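Local coordinates for alcohol oxidase (Myceliophthora thermophila, PDB 6F74), which binds FAD covalently and probably oxidises alcohols, as expected of an oxygen-dependent flavoprotein of the VAO family, at residues Gln88-Tyr102 with Gly158-Glu172. Residues are numbered along the deposited sequence; the frame is centred on the assembly and turned at random.
Sequences QDFQTSDPIGRNYPY and GHDLLGRSDGYGGLE. With FAD (flavin-adenine dinucleotide), chain I.
Arg-98 reaches across to two acids: its NE donates almost straight (174°) to Asp-166 OD1 at 2.7 Å, and its NH2 meets Glu-172 OE2 at 3.1 Å, nearly along the C-O bond of that carboxylate. A bend at chi2 (-77°) turns the long chain back toward 158-172, where both carboxylates lie at the guanidinium edge and Ser-165 OG over one face. Arg-98 NH1 donates instead to Gly-97 O, of its own neighbour, at 2.9 Å, which fixes the rotation of the group. A methionine in place of Arg-98 would probably leave the buried acids Asp-166 and Glu-172 without their cationic partner. Glycine suits position 158, since any CB would strike Gly-97 O and Arg-98 NH1.

Packing is also close at the flavin. His-159, its ND1 bonded covalently to FAD C8M, carries the Asn-99 amide over one ring face, the planes 32° apart, while its NE2 is held by Ser-233. The phenol of Tyr-100 lies alongside Leu-161, CD2 to CG 3.7 Å, and extends beside the flavin methyls. Nearby, Ser-165 OG donates to FAD O1A at 2.6 Å, a hydroxyl short enough to fit against the phosphate.

Toward Tyr-102 the fit loosens and water intervenes: one molecule joins Tyr-102 N to Asp-166 OD2, and another links the carbonyls of Tyr-100 and Leu-161. The partly exposed ring of Tyr-102 rests over the Leu-162 carbonyl, within reach of Arg-515 for a cation-pi contact and near a bound N-acetylglucosamine.

The contact thus joins the loop after helix 88-93 to the FAD-binding loop that leads into strand 171-174, which, bearing Glu-172, runs between strands 128-131 and 152-155.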
loop_
_atom_site.group_PDB
_atom_site.type_symbol
_atom_site.label_atom_id
_atom_site.label_comp_id
_atom_site.label_asym_id
_atom_site.label_seq_id
_atom_site.Cartn_x
_atom_site.Cartn_y
_atom_site.Cartn_z
ATOM N N GLN A 88 -6.528 13.363 -1.262
ATOM C CA GLN A 88 -6.408 12.069 -1.946
ATOM C C GLN A 88 -7.256 12.004 -3.240
ATOM O O GLN A 88 -6.825 11.381 -4.223
ATOM C CB GLN A 88 -6.810 10.931 -1.024
ATOM C CG GLN A 88 -5.922 10.792 0.195
ATOM C CD GLN A 88 -6.306 9.626 1.099
ATOM O OE1 GLN A 88 -6.824 8.625 0.644
ATOM N NE2 GLN A 88 -5.996 9.741 2.380
ATOM N N ASP A 89 -8.445 12.635 -3.214
ATOM C CA ASP A 89 -9.352 12.620 -4.357
ATOM C C ASP A 89 -8.776 13.453 -5.495
ATOM O O ASP A 89 -8.862 13.060 -6.686
ATOM C CB ASP A 89 -10.750 13.159 -4.007
ATOM C CG ASP A 89 -11.537 12.209 -3.139
ATOM O OD1 ASP A 89 -11.134 11.034 -3.015
ATOM O OD2 ASP A 89 -12.547 12.632 -2.554
ATOM N N PHE A 90 -8.206 14.598 -5.132
ATOM C CA PHE A 90 -7.563 15.459 -6.117
ATOM C C PHE A 90 -6.476 14.668 -6.852
ATOM O O PHE A 90 -6.399 14.700 -8.063
ATOM C CB PHE A 90 -6.946 16.708 -5.489
ATOM C CG PHE A 90 -6.076 17.467 -6.442
ATOM C CD1 PHE A 90 -6.656 18.217 -7.494
ATOM C CD2 PHE A 90 -4.681 17.384 -6.363
ATOM C CE1 PHE A 90 -5.857 18.885 -8.407
ATOM C CE2 PHE A 90 -3.888 18.074 -7.277
ATOM C CZ PHE A 90 -4.470 18.808 -8.290
ATOM N N GLN A 91 -5.650 13.960 -6.098
ATOM C CA GLN A 91 -4.598 13.136 -6.696
ATOM C C GLN A 91 -5.112 11.919 -7.480
ATOM O O GLN A 91 -4.525 11.590 -8.491
ATOM C CB GLN A 91 -3.582 12.713 -5.652
ATOM C CG GLN A 91 -2.800 13.869 -5.009
ATOM C CD GLN A 91 -1.890 14.623 -5.942
ATOM O OE1 GLN A 91 -1.760 14.263 -7.122
ATOM N NE2 GLN A 91 -1.229 15.699 -5.420
ATOM N N THR A 92 -6.205 11.272 -7.078
ATOM C CA THR A 92 -6.743 10.160 -7.874
ATOM C C THR A 92 -7.472 10.584 -9.139
ATOM O O THR A 92 -7.715 9.737 -9.999
ATOM C CB THR A 92 -7.700 9.258 -7.064
ATOM O OG1 THR A 92 -8.751 10.058 -6.482
ATOM C CG2 THR A 92 -6.940 8.489 -5.972
ATOM N N SER A 93 -7.842 11.859 -9.252
ATOM C CA SER A 93 -8.640 12.381 -10.366
ATOM C C SER A 93 -7.855 12.641 -11.658
ATOM O O SER A 93 -8.429 12.656 -12.735
ATOM C CB SER A 93 -9.304 13.709 -9.956
ATOM O OG SER A 93 -8.311 14.741 -9.776
ATOM N N ASP A 94 -6.540 12.859 -11.534
ATOM C CA ASP A 94 -5.668 13.067 -12.679
ATOM C C ASP A 94 -4.983 11.731 -13.045
ATOM O O ASP A 94 -4.623 10.955 -12.155
ATOM C CB ASP A 94 -4.605 14.086 -12.300
ATOM C CG ASP A 94 -3.833 14.571 -13.495
ATOM O OD1 ASP A 94 -2.997 13.799 -14.050
ATOM O OD2 ASP A 94 -4.078 15.733 -13.902
ATOM N N PRO A 95 -4.780 11.458 -14.344
ATOM C CA PRO A 95 -4.111 10.221 -14.763
ATOM C C PRO A 95 -2.716 10.000 -14.218
ATOM O O PRO A 95 -2.306 8.854 -14.097
ATOM C CB PRO A 95 -4.055 10.349 -16.285
ATOM C CG PRO A 95 -4.393 11.749 -16.617
ATOM C CD PRO A 95 -5.270 12.217 -15.520
ATOM N N ILE A 96 -1.972 11.065 -13.935
ATOM C CA ILE A 96 -0.662 10.947 -13.291
ATOM C C ILE A 96 -0.630 11.643 -11.913
ATOM O O ILE A 96 0.423 12.070 -11.428
ATOM C CB ILE A 96 0.485 11.422 -14.177
ATOM C CG1 ILE A 96 0.274 12.866 -14.596
ATOM C CG2 ILE A 96 0.570 10.536 -15.421
ATOM C CD1 ILE A 96 1.520 13.527 -15.130
ATOM N N GLY A 97 -1.791 11.722 -11.290
ATOM C CA GLY A 97 -1.872 12.177 -9.913
ATOM C C GLY A 97 -1.425 11.061 -8.992
ATOM O O GLY A 97 -1.846 9.899 -9.172
ATOM N N ARG A 98 -0.581 11.413 -8.024
ATOM C CA ARG A 98 0.023 10.460 -7.130
ATOM C C ARG A 98 -0.152 10.861 -5.668
ATOM O O ARG A 98 0.238 11.952 -5.258
ATOM C CB ARG A 98 1.511 10.364 -7.445
ATOM C CG ARG A 98 1.783 9.780 -8.836
ATOM C CD ARG A 98 1.616 8.290 -8.858
ATOM N NE ARG A 98 1.791 7.745 -10.196
ATOM C CZ ARG A 98 0.867 7.730 -11.162
ATOM N NH1 ARG A 98 -0.329 8.277 -10.980
ATOM N NH2 ARG A 98 1.169 7.230 -12.367
ATOM N N ASN A 99 -0.774 9.984 -4.881
ATOM C CA ASN A 99 -0.930 10.244 -3.454
ATOM C C ASN A 99 0.447 10.376 -2.761
ATOM O O ASN A 99 0.693 11.306 -2.032
ATOM C CB ASN A 99 -1.717 9.122 -2.806
ATOM C CG ASN A 99 -3.196 9.364 -2.827
ATOM O OD1 ASN A 99 -3.796 9.456 -1.779
ATOM N ND2 ASN A 99 -3.790 9.461 -4.011
ATOM N N TYR A 100 1.316 9.414 -3.010
ATOM C CA TYR A 100 2.648 9.417 -2.482
ATOM C C TYR A 100 3.667 9.467 -3.644
ATOM O O TYR A 100 4.257 8.474 -4.001
ATOM C CB TYR A 100 2.839 8.179 -1.646
ATOM C CG TYR A 100 1.890 8.077 -0.472
ATOM C CD1 TYR A 100 1.918 8.994 0.574
ATOM C CD2 TYR A 100 0.986 7.037 -0.402
ATOM C CE1 TYR A 100 1.050 8.889 1.648
ATOM C CE2 TYR A 100 0.132 6.889 0.685
ATOM C CZ TYR A 100 0.141 7.810 1.703
ATOM O OH TYR A 100 -0.744 7.626 2.738
ATOM N N PRO A 101 3.855 10.642 -4.245
ATOM C CA PRO A 101 4.669 10.719 -5.465
ATOM C C PRO A 101 6.092 10.268 -5.222
ATOM O O PRO A 101 6.707 10.711 -4.250
ATOM C CB PRO A 101 4.613 12.211 -5.815
ATOM C CG PRO A 101 4.281 12.897 -4.541
ATOM C CD PRO A 101 3.332 11.967 -3.856
ATOM N N TYR A 102 6.587 9.371 -6.064
ATOM C CA TYR A 102 7.843 8.672 -5.791
ATOM C C TYR A 102 9.051 9.636 -5.933
ATOM O O TYR A 102 10.057 9.501 -5.242
ATOM C CB TYR A 102 7.991 7.420 -6.668
ATOM C CG TYR A 102 9.278 6.676 -6.375
ATOM C CD1 TYR A 102 9.436 5.979 -5.196
ATOM C CD2 TYR A 102 10.361 6.744 -7.246
ATOM C CE1 TYR A 102 10.609 5.321 -4.899
ATOM C CE2 TYR A 102 11.559 6.101 -6.951
ATOM C CZ TYR A 102 11.669 5.389 -5.772
ATOM O OH TYR A 102 12.836 4.745 -5.473
ATOM N N GLY A 158 -3.063 5.341 -8.691
ATOM C CA GLY A 158 -1.868 6.105 -8.365
ATOM C C GLY A 158 -1.524 6.209 -6.885
ATOM O O GLY A 158 -0.735 7.066 -6.486
ATOM N N HIS A 159 -2.052 5.293 -6.080
ATOM C CA HIS A 159 -1.735 5.263 -4.655
ATOM C C HIS A 159 -0.339 4.773 -4.343
ATOM O O HIS A 159 0.108 4.991 -3.243
ATOM C CB HIS A 159 -2.745 4.387 -3.849
ATOM C CG HIS A 159 -3.789 5.198 -3.153
ATOM N ND1 HIS A 159 -3.559 5.888 -1.961
ATOM C CD2 HIS A 159 -5.013 5.586 -3.589
ATOM C CE1 HIS A 159 -4.687 6.518 -1.640
ATOM N NE2 HIS A 159 -5.562 6.372 -2.613
ATOM N N ASP A 160 0.331 4.077 -5.266
ATOM C CA ASP A 160 1.553 3.388 -4.920
ATOM C C ASP A 160 2.610 4.287 -4.268
ATOM O O ASP A 160 2.743 5.471 -4.629
ATOM C CB ASP A 160 2.208 2.729 -6.129
ATOM C CG ASP A 160 3.000 1.515 -5.761
ATOM O OD1 ASP A 160 2.361 0.534 -5.354
ATOM O OD2 ASP A 160 4.242 1.541 -5.860
ATOM N N LEU A 161 3.337 3.688 -3.331
ATOM C CA LEU A 161 4.411 4.349 -2.586
ATOM C C LEU A 161 5.799 4.128 -3.193
ATOM O O LEU A 161 6.727 4.863 -2.863
ATOM C CB LEU A 161 4.456 3.829 -1.136
ATOM C CG LEU A 161 3.349 4.187 -0.130
ATOM C CD1 LEU A 161 2.030 3.465 -0.372
ATOM C CD2 LEU A 161 3.845 3.830 1.273
ATOM N N LEU A 162 5.915 3.131 -4.080
ATOM C CA LEU A 162 7.181 2.653 -4.627
ATOM C C LEU A 162 7.430 2.927 -6.131
ATOM O O LEU A 162 8.378 2.383 -6.728
ATOM C CB LEU A 162 7.299 1.154 -4.346
ATOM C CG LEU A 162 7.823 0.669 -2.992
ATOM C CD1 LEU A 162 6.938 1.124 -1.853
ATOM C CD2 LEU A 162 7.869 -0.854 -3.035
ATOM N N GLY A 163 6.601 3.758 -6.757
ATOM C CA GLY A 163 6.755 4.002 -8.219
ATOM C C GLY A 163 6.355 2.836 -9.124
ATOM O O GLY A 163 6.751 2.822 -10.282
ATOM N N ARG A 164 5.575 1.874 -8.620
ATOM C CA ARG A 164 5.191 0.670 -9.400
ATOM C C ARG A 164 4.060 0.920 -10.395
ATOM O O ARG A 164 3.807 0.092 -11.264
ATOM C CB ARG A 164 4.833 -0.503 -8.483
ATOM C CG ARG A 164 5.981 -0.928 -7.572
ATOM C CD ARG A 164 5.644 -2.074 -6.632
ATOM N NE ARG A 164 4.459 -1.725 -5.871
ATOM C CZ ARG A 164 3.710 -2.564 -5.166
ATOM N NH1 ARG A 164 4.023 -3.845 -5.031
ATOM N NH2 ARG A 164 2.630 -2.085 -4.568
ATOM N N SER A 165 3.377 2.056 -10.252
ATOM C CA SER A 165 2.487 2.588 -11.298
ATOM C C SER A 165 3.064 3.831 -12.024
ATOM O O SER A 165 2.307 4.702 -12.481
ATOM C CB SER A 165 1.110 2.883 -10.693
ATOM O OG SER A 165 1.151 3.784 -9.599
ATOM N N ASP A 166 4.394 3.926 -12.103
ATOM C CA ASP A 166 5.103 5.007 -12.839
ATOM C C ASP A 166 5.914 4.393 -14.000
ATOM O O ASP A 166 6.064 3.186 -14.102
ATOM C CB ASP A 166 6.055 5.793 -11.903
ATOM C CG ASP A 166 5.325 6.597 -10.821
ATOM O OD1 ASP A 166 4.088 6.532 -10.750
ATOM O OD2 ASP A 166 5.963 7.309 -9.998
ATOM N N GLY A 167 6.465 5.229 -14.853
ATOM C CA GLY A 167 7.510 4.773 -15.773
ATOM C C GLY A 167 7.857 5.828 -16.779
ATOM O O GLY A 167 6.987 6.228 -17.534
ATOM N N TYR A 168 9.110 6.281 -16.768
ATOM C CA TYR A 168 9.617 7.253 -17.753
ATOM C C TYR A 168 9.241 6.864 -19.173
ATOM O O TYR A 168 9.474 5.717 -19.585
ATOM C CB TYR A 168 11.174 7.438 -17.664
ATOM C CG TYR A 168 11.727 8.346 -18.743
ATOM C CD1 TYR A 168 11.746 9.725 -18.574
ATOM C CD2 TYR A 168 12.175 7.842 -19.942
ATOM C CE1 TYR A 168 12.230 10.577 -19.562
ATOM C CE2 TYR A 168 12.688 8.690 -20.958
ATOM C CZ TYR A 168 12.712 10.045 -20.749
ATOM O OH TYR A 168 13.168 10.895 -21.711
ATOM N N GLY A 169 8.674 7.814 -19.898
ATOM C CA GLY A 169 8.377 7.649 -21.309
ATOM C C GLY A 169 7.288 6.596 -21.592
ATOM O O GLY A 169 7.263 6.020 -22.672
ATOM N N GLY A 170 6.432 6.376 -20.616
ATOM C CA GLY A 170 5.491 5.280 -20.637
ATOM C C GLY A 170 4.163 5.629 -21.249
ATOM O O GLY A 170 3.821 6.801 -21.390
ATOM N N LEU A 171 3.413 4.596 -21.604
ATOM C CA LEU A 171 2.000 4.713 -21.961
ATOM C C LEU A 171 1.226 4.128 -20.797
ATOM O O LEU A 171 1.352 2.931 -20.505
ATOM C CB LEU A 171 1.709 3.961 -23.253
ATOM C CG LEU A 171 0.251 3.821 -23.696
ATOM C CD1 LEU A 171 -0.474 5.177 -23.785
ATOM C CD2 LEU A 171 0.199 3.129 -25.038
ATOM N N GLU A 172 0.446 4.961 -20.109
ATOM C CA GLU A 172 -0.313 4.494 -18.959
ATOM C C GLU A 172 -1.672 3.884 -19.352
ATOM O O GLU A 172 -2.478 4.515 -20.012
ATOM C CB GLU A 172 -0.514 5.618 -17.956
ATOM C CG GLU A 172 -1.169 5.175 -16.657
ATOM C CD GLU A 172 -1.421 6.314 -15.712
ATOM O OE1 GLU A 172 -2.399 7.023 -15.931
ATOM O OE2 GLU A 172 -0.665 6.471 -14.722
HETATM P PA FAD I . -1.793 1.883 -8.059
HETATM O O1A FAD I . -0.679 2.913 -7.895
HETATM O O2A FAD I . -2.888 2.232 -9.017
HETATM O O5B FAD I . -1.109 0.522 -8.477
HETATM C C5B FAD I . -0.236 -0.112 -7.584
HETATM C C4B FAD I . 0.505 -1.214 -8.319
HETATM O O4B FAD I . -0.467 -2.168 -8.714
HETATM C C3B FAD I . 1.214 -0.813 -9.588
HETATM O O3B FAD I . 2.311 -1.716 -9.767
HETATM C C2B FAD I . 0.217 -1.099 -10.683
HETATM O O2B FAD I . 0.786 -1.489 -11.939
HETATM C C1B FAD I . -0.520 -2.288 -10.128
HETATM N N9A FAD I . -1.929 -2.415 -10.512
HETATM C C8A FAD I . -2.941 -1.626 -10.125
HETATM N N7A FAD I . -4.110 -2.057 -10.635
HETATM C C5A FAD I . -3.836 -3.144 -11.350
HETATM C C6A FAD I . -4.648 -4.076 -12.133
HETATM N N6A FAD I . -5.979 -3.844 -12.191
HETATM N N1A FAD I . -4.005 -5.099 -12.756
HETATM C C2A FAD I . -2.661 -5.261 -12.650
HETATM N N3A FAD I . -1.855 -4.447 -11.921
HETATM C C4A FAD I . -2.400 -3.391 -11.263
HETATM N N1 FAD I . -2.357 -0.438 2.185
HETATM C C2 FAD I . -2.799 -1.225 3.192
HETATM O O2 FAD I . -2.449 -2.433 3.214
HETATM N N3 FAD I . -3.624 -0.762 4.153
HETATM C C4 FAD I . -4.033 0.517 4.198
HETATM O O4 FAD I . -4.782 0.948 5.101
HETATM C C4X FAD I . -3.580 1.449 3.145
HETATM N N5 FAD I . -3.950 2.746 3.143
HETATM C C5X FAD I . -3.524 3.574 2.157
HETATM C C6 FAD I . -3.933 4.907 2.159
HETATM C C7 FAD I . -3.543 5.789 1.167
HETATM C C7M FAD I . -4.056 7.198 1.337
HETATM C C8 FAD I . -2.676 5.304 0.055
HETATM C C8M FAD I . -2.240 6.193 -1.101
HETATM C C9 FAD I . -2.246 3.981 0.061
HETATM C C9A FAD I . -2.637 3.076 1.063
HETATM N N10 FAD I . -2.244 1.709 1.083
HETATM C C10 FAD I . -2.696 0.878 2.117
HETATM C "C1'" FAD I . -1.297 1.132 0.101
HETATM C "C2'" FAD I . -1.815 0.362 -1.069
HETATM O "O2'" FAD I . -2.079 -0.965 -0.617
HETATM C "C3'" FAD I . -0.732 0.295 -2.151
HETATM O "O3'" FAD I . -0.213 1.601 -2.462
HETATM C "C4'" FAD I . -1.240 -0.377 -3.419
HETATM O "O4'" FAD I . -0.189 -0.424 -4.389
HETATM C "C5'" FAD I . -2.453 0.348 -3.982
HETATM O "O5'" FAD I . -2.916 -0.299 -5.154
HETATM P P FAD I . -3.638 0.670 -6.177
HETATM O O1P FAD I . -4.659 1.505 -5.456
HETATM O O2P FAD I . -4.051 -0.179 -7.333
HETATM O O3P FAD I . -2.393 1.625 -6.573
HETATM O O HOH W 1 6.344 7.435 -2.558
HETATM O O HOH W 2 1.523 7.633 -5.087
HETATM O O HOH W 3 4.765 8.402 -7.915
#